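Local coordinates for protein glyoxalase 3 (PDB 4LRU) that converts methylglyoxal to D-lactate in a single glutathione-independent step, detoxifying the methylglyoxal that Candida albicans generates in its own metabolism, at residues V29-H34 against A137-P142; F55-H60 against E73-V78; F104-H109 against F113-A118; W206-V211 against A225-E230. All coordinates share one frame; numbering follows the deposited sequence.

Contact 1 is central: it brings C139 and H140, inferred active-site residues, up to E31, and its centre lies about 4 Å from that of the chain. Contact 3 is about 9 Å away, centre to centre, and supplies H109, whose NE2 comes within 3.1 Å of H140 CE1, and a loop whose A107 N is 3.0 Å from E31 OE1. Contact 4 lies about 10 Å from contact 1 on the same sheet, the side chains of T228 and C139 being about 8 Å apart. Contact 2 sits farther out, about 13 Å from contact 1, and joins it through V29, touching W57 and F75. Contacts 2 and 4, centres about 21 Å apart, do not touch.

Contact 1 of 4, residues V29-H34 against A137-P142; sequences VVEALH and AVCHGP
The carboxylate of E31 reaches across to C139. OE2 stands 3.3 Å from C139 SG and equally 3.3 Å from C139 CB, while OE1 lies 3.4 Å from that same CB, so both oxygens gather round the beginning of the cysteine side chain and one of them also meets the sulfur. E31 gets there by stretching out fully beyond CG (chi2 180°). C139 holds its SG anti to the backbone N (chi1 -167°), which turns the sulfur to OE2.

Apolar packing comes second. CG1 of V138 rests 4.0 Å from both CB and CG of E31, the two side chains crossing at a slant, so the stem of the glutamate has a hydrocarbon wall beside it.

Backbone geometry supplies the third element: a type II' turn from V138 to G141, closed by G141 N to V138 O at 2.8 Å, leaves C139 with a positive phi of 71°. This is consistent with the nucleophile elbow of the DJ-1 superfamily, C139 being the inferred catalytic cysteine, with H140 following directly and its NE2 hydrogen-bonded to E171.

Strand 134-138 runs between strands 102-105 and 216-219 and delivers the cysteine at its C-terminal end. Helix 29-42 brings E31 from near its start and packs its L33 on helix 69-76, while V138 also touches T228 of helix 225-236.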
loop_
_atom_site.group_PDB
_atom_site.type_symbol
_atom_site.label_atom_id
_atom_site.label_comp_id
_atom_site.label_asym_id
_atom_site.label_seq_id
_atom_site.Cartn_x
_atom_site.Cartn_y
_atom_site.Cartn_z
ATOM N N VAL A 29 0.383 10.646 1.678
ATOM C CA VAL A 29 -0.626 10.808 2.735
ATOM C C VAL A 29 -1.946 10.117 2.405
ATOM O O VAL A 29 -2.413 9.297 3.174
ATOM C CB VAL A 29 -0.886 12.276 3.063
ATOM C CG1 VAL A 29 -2.024 12.412 4.065
ATOM C CG2 VAL A 29 0.371 12.920 3.636
ATOM N N VAL A 30 -2.576 10.475 1.292
ATOM C CA VAL A 30 -3.930 9.969 1.063
ATOM C C VAL A 30 -3.995 8.471 0.782
ATOM O O VAL A 30 -5.053 7.878 0.903
ATOM C CB VAL A 30 -4.702 10.729 -0.034
ATOM C CG1 VAL A 30 -5.032 12.144 0.434
ATOM C CG2 VAL A 30 -3.933 10.740 -1.341
ATOM N N GLU A 31 -2.859 7.844 0.463
ATOM C CA GLU A 31 -2.825 6.393 0.309
ATOM C C GLU A 31 -2.940 5.639 1.614
ATOM O O GLU A 31 -3.286 4.467 1.614
ATOM C CB GLU A 31 -1.551 5.954 -0.427
ATOM C CG GLU A 31 -1.557 6.459 -1.849
ATOM C CD GLU A 31 -0.332 6.074 -2.645
ATOM O OE1 GLU A 31 0.447 5.204 -2.192
ATOM O OE2 GLU A 31 -0.191 6.638 -3.746
ATOM N N ALA A 32 -2.639 6.323 2.715
ATOM C CA ALA A 32 -2.962 5.866 4.053
ATOM C C ALA A 32 -4.306 6.399 4.526
ATOM O O ALA A 32 -5.102 5.647 5.101
ATOM C CB ALA A 32 -1.878 6.280 5.024
ATOM N N LEU A 33 -4.546 7.691 4.316
ATOM C CA LEU A 33 -5.742 8.351 4.850
ATOM C C LEU A 33 -7.036 7.830 4.206
ATOM O O LEU A 33 -7.979 7.478 4.920
ATOM C CB LEU A 33 -5.621 9.870 4.715
ATOM C CG LEU A 33 -6.615 10.759 5.475
ATOM C CD1 LEU A 33 -6.029 12.141 5.745
ATOM C CD2 LEU A 33 -7.924 10.884 4.714
ATOM N N HIS A 34 -7.091 7.781 2.883
ATOM C CA HIS A 34 -8.307 7.337 2.215
ATOM C C HIS A 34 -8.705 5.915 2.610
ATOM O O HIS A 34 -9.853 5.690 3.020
ATOM C CB HIS A 34 -8.199 7.478 0.693
ATOM C CG HIS A 34 -8.234 8.895 0.219
ATOM N ND1 HIS A 34 -8.033 9.239 -1.098
ATOM C CD2 HIS A 34 -8.459 10.056 0.879
ATOM C CE1 HIS A 34 -8.129 10.548 -1.231
ATOM N NE2 HIS A 34 -8.403 11.068 -0.049
ATOM N N ALA A 137 -2.843 -3.643 -2.145
ATOM C CA ALA A 137 -1.919 -2.530 -2.115
ATOM C C ALA A 137 -2.260 -1.549 -3.221
ATOM O O ALA A 137 -2.856 -1.905 -4.242
ATOM C CB ALA A 137 -0.494 -3.032 -2.275
ATOM N N VAL A 138 -1.835 -0.314 -3.019
ATOM C CA VAL A 138 -2.015 0.727 -4.028
ATOM C C VAL A 138 -0.672 1.329 -4.435
ATOM O O VAL A 138 0.256 1.406 -3.639
ATOM C CB VAL A 138 -2.994 1.808 -3.539
ATOM C CG1 VAL A 138 -2.439 2.580 -2.347
ATOM C CG2 VAL A 138 -3.355 2.766 -4.670
ATOM N N CYS A 139 -0.583 1.741 -5.701
ATOM C CA CYS A 139 0.522 2.580 -6.190
ATOM C C CYS A 139 1.833 1.784 -6.252
ATOM O O CYS A 139 1.909 0.834 -7.013
ATOM C CB CYS A 139 0.644 3.834 -5.338
ATOM S SG CYS A 139 1.697 5.113 -6.050
ATOM N N HIS A 140 2.845 2.111 -5.442
ATOM C CA HIS A 140 4.024 1.221 -5.353
ATOM C C HIS A 140 3.893 0.142 -4.291
ATOM O O HIS A 140 4.793 -0.689 -4.109
ATOM C CB HIS A 140 5.313 2.017 -5.130
ATOM C CG HIS A 140 5.648 2.922 -6.268
ATOM N ND1 HIS A 140 5.221 4.230 -6.321
ATOM C CD2 HIS A 140 6.275 2.681 -7.441
ATOM C CE1 HIS A 140 5.603 4.767 -7.464
ATOM N NE2 HIS A 140 6.234 3.844 -8.165
ATOM N N GLY A 141 2.768 0.161 -3.593
ATOM C CA GLY A 141 2.473 -0.832 -2.562
ATOM C C GLY A 141 2.694 -2.275 -2.968
ATOM O O GLY A 141 3.067 -3.100 -2.125
ATOM N N PRO A 142 2.394 -2.631 -4.228
ATOM C CA PRO A 142 2.613 -4.013 -4.654
ATOM C C PRO A 142 4.066 -4.484 -4.621
ATOM O O PRO A 142 4.337 -5.669 -4.823
ATOM C CB PRO A 142 2.035 -4.038 -6.071
ATOM C CG PRO A 142 0.948 -3.020 -6.007
ATOM C CD PRO A 142 1.549 -1.906 -5.197
#

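Contact 2 of 4, residues F55-H60 against E73-V78; sequences FGWDDH and EIFDNV
W57 and F75 lean on each other obliquely, their side chains sliding past in opposite directions. The indole five-membered ring and the phenyl ring have centroids 5.2 Å apart and planes inclined at 54°. From the phenylalanine, it is the far rim that does the touching: CE2 lies 3.7 Å from W57 CE2, and CZ lies 3.6 Å from W57 NE1. That nitrogen sits at the edge of the F75 ring, near its plane. F75 has CG anti to the backbone N (chi1 -176°), which carries CE2 over one face of the indole, offset toward the rim. F55 CE2 covers the opposite face, so the tryptophan is held between two phenylalanines. Just beyond W57, D58 OD1 accepts from H60 N at 2.8 Å, an Asx turn that shapes the loop.

An acetate ion, probably from the crystallisation liquor, lies about 4 Å from the F75 side chain at the nearest atoms. The aromatic cluster fastens the loop that follows strand 45-50 to the C-terminal part of helix 69-76, with V29 of helix 29-42 touching both W57 and F75, and F82 and L86 of helix 81-87 against W57.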
loop_
_atom_site.group_PDB
_atom_site.type_symbol
_atom_site.label_atom_id
_atom_site.label_comp_id
_atom_site.label_asym_id
_atom_site.label_seq_id
_atom_site.Cartn_x
_atom_site.Cartn_y
_atom_site.Cartn_z
ATOM N N PHE A 55 8.162 6.276 10.355
ATOM C CA PHE A 55 7.802 6.687 9.006
ATOM C C PHE A 55 7.942 8.201 8.891
ATOM O O PHE A 55 8.058 8.922 9.894
ATOM C CB PHE A 55 6.363 6.272 8.668
ATOM C CG PHE A 55 5.335 7.178 9.262
ATOM C CD1 PHE A 55 4.938 7.007 10.572
ATOM C CD2 PHE A 55 4.784 8.206 8.519
ATOM C CE1 PHE A 55 4.018 7.871 11.151
ATOM C CE2 PHE A 55 3.846 9.056 9.082
ATOM C CZ PHE A 55 3.471 8.890 10.402
ATOM N N GLY A 56 7.928 8.683 7.651
ATOM C CA GLY A 56 7.734 10.103 7.375
ATOM C C GLY A 56 6.913 10.287 6.118
ATOM O O GLY A 56 6.725 9.345 5.349
ATOM N N TRP A 57 6.359 11.484 5.948
ATOM C CA TRP A 57 5.503 11.745 4.801
ATOM C C TRP A 57 6.334 12.005 3.559
ATOM O O TRP A 57 7.391 12.630 3.625
ATOM C CB TRP A 57 4.596 12.957 5.053
ATOM C CG TRP A 57 3.711 12.842 6.242
ATOM C CD1 TRP A 57 3.696 13.663 7.321
ATOM C CD2 TRP A 57 2.695 11.860 6.469
ATOM N NE1 TRP A 57 2.741 13.251 8.222
ATOM C CE2 TRP A 57 2.118 12.140 7.725
ATOM C CE3 TRP A 57 2.238 10.752 5.751
ATOM C CZ2 TRP A 57 1.083 11.371 8.260
ATOM C CZ3 TRP A 57 1.210 9.992 6.285
ATOM C CH2 TRP A 57 0.642 10.310 7.528
ATOM N N ASP A 58 5.818 11.573 2.418
ATOM C CA ASP A 58 6.358 12.004 1.133
ATOM C C ASP A 58 6.053 13.496 0.956
ATOM O O ASP A 58 4.903 13.903 1.053
ATOM C CB ASP A 58 5.763 11.173 -0.002
ATOM C CG ASP A 58 6.334 11.543 -1.360
ATOM O OD1 ASP A 58 6.170 12.709 -1.760
ATOM O OD2 ASP A 58 6.902 10.647 -2.043
ATOM N N ASP A 59 7.075 14.323 0.763
ATOM C CA ASP A 59 6.898 15.787 0.745
ATOM C C ASP A 59 5.964 16.224 -0.398
ATOM O O ASP A 59 5.260 17.235 -0.296
ATOM C CB ASP A 59 8.249 16.513 0.574
ATOM C CG ASP A 59 9.140 16.454 1.818
ATOM O OD1 ASP A 59 8.628 16.287 2.945
ATOM O OD2 ASP A 59 10.376 16.611 1.659
ATOM N N HIS A 60 5.968 15.476 -1.493
ATOM C CA HIS A 60 5.109 15.815 -2.624
ATOM C C HIS A 60 3.624 15.551 -2.326
ATOM O O HIS A 60 2.746 16.132 -2.979
ATOM C CB HIS A 60 5.574 15.088 -3.886
ATOM C CG HIS A 60 6.825 15.666 -4.475
ATOM N ND1 HIS A 60 7.454 15.123 -5.576
ATOM C CD2 HIS A 60 7.607 16.683 -4.059
ATOM C CE1 HIS A 60 8.540 15.824 -5.846
ATOM N NE2 HIS A 60 8.655 16.779 -4.942
ATOM N N GLU A 73 -8.485 18.564 6.806
ATOM C CA GLU A 73 -9.081 18.781 8.117
ATOM C C GLU A 73 -8.753 17.610 9.044
ATOM O O GLU A 73 -8.316 17.797 10.188
ATOM C CB GLU A 73 -10.601 18.967 7.991
ATOM C CG GLU A 73 -11.012 20.274 7.323
ATOM C CD GLU A 73 -12.514 20.396 7.090
ATOM O OE1 GLU A 73 -13.235 19.376 7.187
ATOM O OE2 GLU A 73 -12.971 21.520 6.788
ATOM N N ILE A 74 -8.943 16.402 8.531
ATOM C CA ILE A 74 -8.650 15.191 9.277
ATOM C C ILE A 74 -7.154 15.133 9.587
ATOM O O ILE A 74 -6.738 14.844 10.707
ATOM C CB ILE A 74 -9.077 13.944 8.478
ATOM C CG1 ILE A 74 -10.602 13.811 8.490
ATOM C CG2 ILE A 74 -8.437 12.687 9.047
ATOM C CD1 ILE A 74 -11.153 12.921 7.395
ATOM N N PHE A 75 -6.339 15.431 8.585
ATOM C CA PHE A 75 -4.900 15.426 8.765
ATOM C C PHE A 75 -4.440 16.430 9.833
ATOM O O PHE A 75 -3.527 16.135 10.603
ATOM C CB PHE A 75 -4.229 15.716 7.427
ATOM C CG PHE A 75 -2.730 15.643 7.465
ATOM C CD1 PHE A 75 -1.979 16.762 7.778
ATOM C CD2 PHE A 75 -2.076 14.461 7.141
ATOM C CE1 PHE A 75 -0.600 16.710 7.776
ATOM C CE2 PHE A 75 -0.691 14.405 7.133
ATOM C CZ PHE A 75 0.042 15.527 7.467
ATOM N N ASP A 76 -5.059 17.603 9.883
ATOM C CA ASP A 76 -4.597 18.672 10.776
ATOM C C ASP A 76 -5.173 18.544 12.176
ATOM O O ASP A 76 -4.651 19.134 13.125
ATOM C CB ASP A 76 -4.986 20.043 10.227
ATOM C CG ASP A 76 -4.144 20.461 9.040
ATOM O OD1 ASP A 76 -3.047 19.886 8.830
ATOM O OD2 ASP A 76 -4.581 21.392 8.339
ATOM N N ASN A 77 -6.285 17.834 12.299
ATOM C CA ASN A 77 -6.953 17.695 13.591
ATOM C C ASN A 77 -6.264 16.589 14.398
ATOM O O ASN A 77 -6.446 15.407 14.118
ATOM C CB ASN A 77 -8.432 17.361 13.372
ATOM C CG ASN A 77 -9.158 17.025 14.661
ATOM O OD1 ASN A 77 -8.675 17.302 15.756
ATOM N ND2 ASN A 77 -10.340 16.427 14.529
ATOM N N VAL A 78 -5.484 16.982 15.401
ATOM C CA VAL A 78 -4.666 16.035 16.154
ATOM C C VAL A 78 -5.519 14.975 16.851
ATOM O O VAL A 78 -5.015 13.907 17.197
ATOM C CB VAL A 78 -3.791 16.737 17.218
ATOM C CG1 VAL A 78 -2.796 17.681 16.553
ATOM C CG2 VAL A 78 -4.652 17.465 18.237
#

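Contact 3 of 4, residues F104-H109 against F113-A118; sequences FGSAGH and FDYPNA
Y115 pushes its phenol up to the backbone where strand 102-105 gives way to loop, and its OH donates to S106 O at 2.8 Å. This is the one hydrogen bond joining the two segments, and it is weak: the carbonyl oxygen lies well off the plane of the phenol, 3.5 Å from both CE2 and CZ of Y115. The serine side chain takes no share in it; S106 OG is bonded instead to A10 O.

Van der Waals contact fills out the rest. G105 CA lies 4.1 Å from Y115 OH, the phenol coming up against a residue with no side chain. At the other end, H109 O meets the edge of the F113 ring near its plane, 3.8 Å from CD1. F113 places its ring there with CG anti to its carbonyl carbon (chi1 -68°), and the ring also stacks on Y14.

Side chains that leave the contact tie it to its surroundings. H109 NE2 is hydrogen-bonded to E171 OE1, and E171 also bonds H140, so this loop carries a histidine that shares the inferred active-site glutamate. D114 is anchored by T12 and S13.

In the fold, strand 102-105 lies between strands 6-10 and 134-138. The chain passes from it through the loop into short helix 111-114, and Y115, touching A10, brings the region just before helix 119-130 back against the C-terminal ends of the central parallel strands.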
loop_
_atom_site.group_PDB
_atom_site.type_symbol
_atom_site.label_atom_id
_atom_site.label_comp_id
_atom_site.label_asym_id
_atom_site.label_seq_id
_atom_site.Cartn_x
_atom_site.Cartn_y
_atom_site.Cartn_z
ATOM N N PHE A 104 -3.449 -4.153 3.804
ATOM C CA PHE A 104 -3.482 -3.085 2.790
ATOM C C PHE A 104 -2.170 -2.305 2.780
ATOM O O PHE A 104 -1.820 -1.654 3.764
ATOM C CB PHE A 104 -4.654 -2.141 3.058
ATOM C CG PHE A 104 -4.891 -1.150 1.962
ATOM C CD1 PHE A 104 -4.026 -0.084 1.766
ATOM C CD2 PHE A 104 -5.988 -1.289 1.090
ATOM C CE1 PHE A 104 -4.236 0.824 0.744
ATOM C CE2 PHE A 104 -6.184 -0.379 0.074
ATOM C CZ PHE A 104 -5.320 0.681 -0.096
ATOM N N GLY A 105 -1.441 -2.392 1.676
ATOM C CA GLY A 105 -0.194 -1.653 1.514
ATOM C C GLY A 105 -0.395 -0.260 0.957
ATOM O O GLY A 105 -0.620 -0.091 -0.243
ATOM N N SER A 106 -0.362 0.746 1.826
ATOM C CA SER A 106 -0.242 2.121 1.360
ATOM C C SER A 106 1.134 2.289 0.765
ATOM O O SER A 106 2.002 1.453 0.981
ATOM C CB SER A 106 -0.458 3.141 2.481
ATOM O OG SER A 106 0.644 3.228 3.394
ATOM N N ALA A 107 1.357 3.371 0.046
ATOM C CA ALA A 107 2.659 3.521 -0.566
ATOM C C ALA A 107 3.164 4.953 -0.575
ATOM O O ALA A 107 3.216 5.602 0.475
ATOM C CB ALA A 107 2.680 2.872 -1.939
ATOM N N GLY A 108 3.581 5.432 -1.741
ATOM C CA GLY A 108 4.661 6.386 -1.827
ATOM C C GLY A 108 5.904 5.649 -2.258
ATOM O O GLY A 108 6.033 4.459 -1.990
ATOM N N HIS A 109 6.814 6.344 -2.931
ATOM C CA HIS A 109 7.992 5.696 -3.506
ATOM C C HIS A 109 8.882 5.053 -2.433
ATOM O O HIS A 109 9.679 4.173 -2.736
ATOM C CB HIS A 109 8.802 6.691 -4.329
ATOM C CG HIS A 109 8.248 6.946 -5.700
ATOM N ND1 HIS A 109 7.240 7.859 -5.941
ATOM C CD2 HIS A 109 8.573 6.421 -6.908
ATOM C CE1 HIS A 109 6.967 7.880 -7.235
ATOM N NE2 HIS A 109 7.765 7.022 -7.844
ATOM N N PHE A 113 11.934 0.833 -1.389
ATOM C CA PHE A 113 13.162 0.596 -0.635
ATOM C C PHE A 113 12.992 -0.492 0.421
ATOM O O PHE A 113 13.891 -1.324 0.612
ATOM C CB PHE A 113 13.671 1.888 0.010
ATOM C CG PHE A 113 14.164 2.907 -0.986
ATOM C CD1 PHE A 113 13.282 3.795 -1.585
ATOM C CD2 PHE A 113 15.503 2.976 -1.323
ATOM C CE1 PHE A 113 13.729 4.725 -2.499
ATOM C CE2 PHE A 113 15.969 3.918 -2.234
ATOM C CZ PHE A 113 15.077 4.800 -2.816
ATOM N N ASP A 114 11.866 -0.481 1.131
ATOM C CA ASP A 114 11.688 -1.398 2.246
ATOM C C ASP A 114 10.726 -2.554 2.038
ATOM O O ASP A 114 10.973 -3.652 2.541
ATOM C CB ASP A 114 11.417 -0.660 3.551
ATOM C CG ASP A 114 10.080 0.062 3.568
ATOM O OD1 ASP A 114 9.552 0.426 2.488
ATOM O OD2 ASP A 114 9.587 0.288 4.684
ATOM N N TYR A 115 9.651 -2.352 1.285
ATOM C CA TYR A 115 8.633 -3.400 1.191
ATOM C C TYR A 115 9.181 -4.751 0.674
ATOM O O TYR A 115 8.788 -5.781 1.177
ATOM C CB TYR A 115 7.429 -2.972 0.345
ATOM C CG TYR A 115 6.337 -2.201 1.091
ATOM C CD1 TYR A 115 6.543 -1.654 2.363
ATOM C CD2 TYR A 115 5.108 -1.986 0.481
ATOM C CE1 TYR A 115 5.535 -0.945 3.004
ATOM C CE2 TYR A 115 4.104 -1.284 1.107
ATOM C CZ TYR A 115 4.316 -0.738 2.357
ATOM O OH TYR A 115 3.311 -0.015 3.006
ATOM N N PRO A 116 10.082 -4.744 -0.329
ATOM C CA PRO A 116 10.564 -6.042 -0.815
ATOM C C PRO A 116 11.324 -6.898 0.187
ATOM O O PRO A 116 11.474 -8.105 -0.031
ATOM C CB PRO A 116 11.452 -5.677 -1.998
ATOM C CG PRO A 116 10.920 -4.353 -2.474
ATOM C CD PRO A 116 10.502 -3.643 -1.212
ATOM N N ASN A 117 11.835 -6.278 1.253
ATOM C CA ASN A 117 12.570 -7.010 2.283
ATOM C C ASN A 117 11.930 -6.864 3.648
ATOM O O ASN A 117 12.553 -7.202 4.668
ATOM C CB ASN A 117 14.010 -6.524 2.360
ATOM C CG ASN A 117 14.741 -6.679 1.050
ATOM O OD1 ASN A 117 15.316 -5.725 0.524
ATOM N ND2 ASN A 117 14.733 -7.885 0.522
ATOM N N ALA A 118 10.691 -6.380 3.662
ATOM C CA ALA A 118 9.974 -6.147 4.912
ATOM C C ALA A 118 9.325 -7.439 5.370
ATOM O O ALA A 118 8.099 -7.603 5.305
ATOM C CB ALA A 118 8.949 -5.040 4.745
#

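Contact 4 of 4, residues W206-V211 against A225-E230; sequences WDNFTV and AVKTAE
T210 faces the helix and packs firmly there, its methyl CG2 lying 3.5 Å from T228 OG1 and 3.7 Å from T228 N. The hydroxyl of T228 is already spoken for, bonded to S224 O one turn earlier, so the threonines meet as methyl against oxygen. T210 CG2 also lies 3.9 Å from K227 CG, and the aliphatic part of the lysine borders this packed part on the solvent side.

Toward the solvent side the contact is more open and water takes part, although N208, its amide extended with CG anti to the backbone N (chi1 -179°), still brings OD1 within 3.3 Å of K227 CB. Water 1 donates to N208 OD1 at 2.8 Å and accepts from K227 N, bridging the loop to the backbone of the helix's first turn. The lysine chain runs extended until chi4 (-68°) bends it, bringing NZ to 3.1 Å from T210 OG1. Both atoms share a stronger partner, D231 OD2: NZ by a salt bridge, OG1 by a hydrogen bond. Water 2 accepts from T210 N and K227 NZ, forming a second bridge.

Strand 210-213 is the outermost strand at this end of the mixed sheet, antiparallel to 216-219 in a beta hairpin; the closing helix 225-236 folds back over that hairpin, as in the three-layer alpha/beta sandwich of the DJ-1/PfpI family.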
loop_
_atom_site.group_PDB
_atom_site.type_symbol
_atom_site.label_atom_id
_atom_site.label_comp_id
_atom_site.label_asym_id
_atom_site.label_seq_id
_atom_site.Cartn_x
_atom_site.Cartn_y
_atom_site.Cartn_z
ATOM N N TRP A 206 -2.996 8.308 -14.437
ATOM C CA TRP A 206 -3.704 8.959 -13.339
ATOM C C TRP A 206 -5.139 8.459 -13.186
ATOM O O TRP A 206 -5.936 9.042 -12.434
ATOM C CB TRP A 206 -3.677 10.476 -13.506
ATOM C CG TRP A 206 -2.316 10.990 -13.852
ATOM C CD1 TRP A 206 -1.977 11.680 -14.961
ATOM C CD2 TRP A 206 -1.098 10.805 -13.102
ATOM N NE1 TRP A 206 -0.632 11.947 -14.965
ATOM C CE2 TRP A 206 -0.071 11.444 -13.826
ATOM C CE3 TRP A 206 -0.784 10.182 -11.889
ATOM C CZ2 TRP A 206 1.257 11.460 -13.394
ATOM C CZ3 TRP A 206 0.541 10.213 -11.451
ATOM C CH2 TRP A 206 1.542 10.843 -12.211
ATOM N N ASP A 207 -5.462 7.389 -13.899
ATOM C CA ASP A 207 -6.811 6.822 -13.889
ATOM C C ASP A 207 -7.118 6.250 -12.505
ATOM O O ASP A 207 -6.235 5.714 -11.831
ATOM C CB ASP A 207 -6.927 5.693 -14.922
ATOM C CG ASP A 207 -6.991 6.194 -16.362
ATOM O OD1 ASP A 207 -6.925 7.419 -16.605
ATOM O OD2 ASP A 207 -7.088 5.330 -17.265
ATOM N N ASN A 208 -8.389 6.329 -12.132
ATOM C CA ASN A 208 -8.929 5.612 -10.980
ATOM C C ASN A 208 -9.199 4.164 -11.402
ATOM O O ASN A 208 -10.172 3.886 -12.105
ATOM C CB ASN A 208 -10.213 6.299 -10.548
ATOM C CG ASN A 208 -10.858 5.650 -9.344
ATOM O OD1 ASN A 208 -10.231 4.884 -8.600
ATOM N ND2 ASN A 208 -12.134 5.954 -9.154
ATOM N N PHE A 209 -8.266 3.272 -11.080
ATOM C CA PHE A 209 -8.280 1.927 -11.647
ATOM C C PHE A 209 -7.756 0.923 -10.641
ATOM O O PHE A 209 -6.732 1.156 -10.003
ATOM C CB PHE A 209 -7.432 1.875 -12.922
ATOM C CG PHE A 209 -7.436 0.532 -13.609
ATOM C CD1 PHE A 209 -8.589 0.042 -14.206
ATOM C CD2 PHE A 209 -6.285 -0.241 -13.646
ATOM C CE1 PHE A 209 -8.588 -1.198 -14.826
ATOM C CE2 PHE A 209 -6.278 -1.468 -14.278
ATOM C CZ PHE A 209 -7.428 -1.956 -14.852
ATOM N N THR A 210 -8.488 -0.182 -10.526
ATOM C CA THR A 210 -8.092 -1.313 -9.717
ATOM C C THR A 210 -8.233 -2.629 -10.474
ATOM O O THR A 210 -8.957 -2.726 -11.478
ATOM C CB THR A 210 -8.945 -1.433 -8.445
ATOM O OG1 THR A 210 -10.302 -1.744 -8.812
ATOM C CG2 THR A 210 -8.879 -0.171 -7.627
ATOM N N VAL A 211 -7.534 -3.634 -9.957
ATOM C CA VAL A 211 -7.633 -4.999 -10.456
ATOM C C VAL A 211 -7.898 -5.913 -9.282
ATOM O O VAL A 211 -7.209 -5.826 -8.257
ATOM C CB VAL A 211 -6.340 -5.424 -11.162
ATOM C CG1 VAL A 211 -6.363 -6.912 -11.476
ATOM C CG2 VAL A 211 -6.136 -4.602 -12.433
ATOM N N ALA A 225 -6.922 5.110 -4.517
ATOM C CA ALA A 225 -6.848 4.563 -3.173
ATOM C C ALA A 225 -8.222 4.254 -2.580
ATOM O O ALA A 225 -8.407 3.199 -1.963
ATOM C CB ALA A 225 -6.053 5.488 -2.260
ATOM N N VAL A 226 -9.184 5.165 -2.742
ATOM C CA VAL A 226 -10.532 4.912 -2.269
ATOM C C VAL A 226 -11.072 3.637 -2.918
ATOM O O VAL A 226 -11.561 2.735 -2.232
ATOM C CB VAL A 226 -11.490 6.096 -2.523
ATOM C CG1 VAL A 226 -12.921 5.677 -2.256
ATOM C CG2 VAL A 226 -11.138 7.277 -1.641
ATOM N N LYS A 227 -10.978 3.554 -4.240
ATOM C CA LYS A 227 -11.570 2.435 -4.959
ATOM C C LYS A 227 -10.880 1.139 -4.553
ATOM O O LYS A 227 -11.524 0.104 -4.472
ATOM C CB LYS A 227 -11.465 2.650 -6.473
ATOM C CG LYS A 227 -12.331 1.691 -7.287
ATOM C CD LYS A 227 -12.208 1.959 -8.780
ATOM C CE LYS A 227 -13.237 1.158 -9.584
ATOM N NZ LYS A 227 -12.966 -0.310 -9.546
ATOM N N THR A 228 -9.570 1.187 -4.300
ATOM C CA THR A 228 -8.845 -0.020 -3.897
ATOM C C THR A 228 -9.425 -0.541 -2.584
ATOM O O THR A 228 -9.734 -1.727 -2.464
ATOM C CB THR A 228 -7.331 0.208 -3.746
ATOM O OG1 THR A 228 -6.796 0.797 -4.941
ATOM C CG2 THR A 228 -6.620 -1.108 -3.503
ATOM N N ALA A 229 -9.617 0.350 -1.617
ATOM C CA ALA A 229 -10.234 -0.025 -0.348
ATOM C C ALA A 229 -11.659 -0.542 -0.512
ATOM O O ALA A 229 -12.036 -1.546 0.097
ATOM C CB ALA A 229 -10.205 1.138 0.622
ATOM N N GLU A 230 -12.456 0.131 -1.338
ATOM C CA GLU A 230 -13.821 -0.308 -1.575
ATOM C C GLU A 230 -13.809 -1.684 -2.218
ATOM O O GLU A 230 -14.637 -2.532 -1.885
ATOM C CB GLU A 230 -14.574 0.688 -2.469
ATOM C CG GLU A 230 -14.800 2.048 -1.828
ATOM C CD GLU A 230 -15.507 3.017 -2.775
ATOM O OE1 GLU A 230 -15.387 2.825 -4.008
ATOM O OE2 GLU A 230 -16.177 3.965 -2.291
HETATM O O HOH W 1 -10.489 5.861 -5.944
HETATM O O HOH W 2 -11.044 -0.623 -11.937
#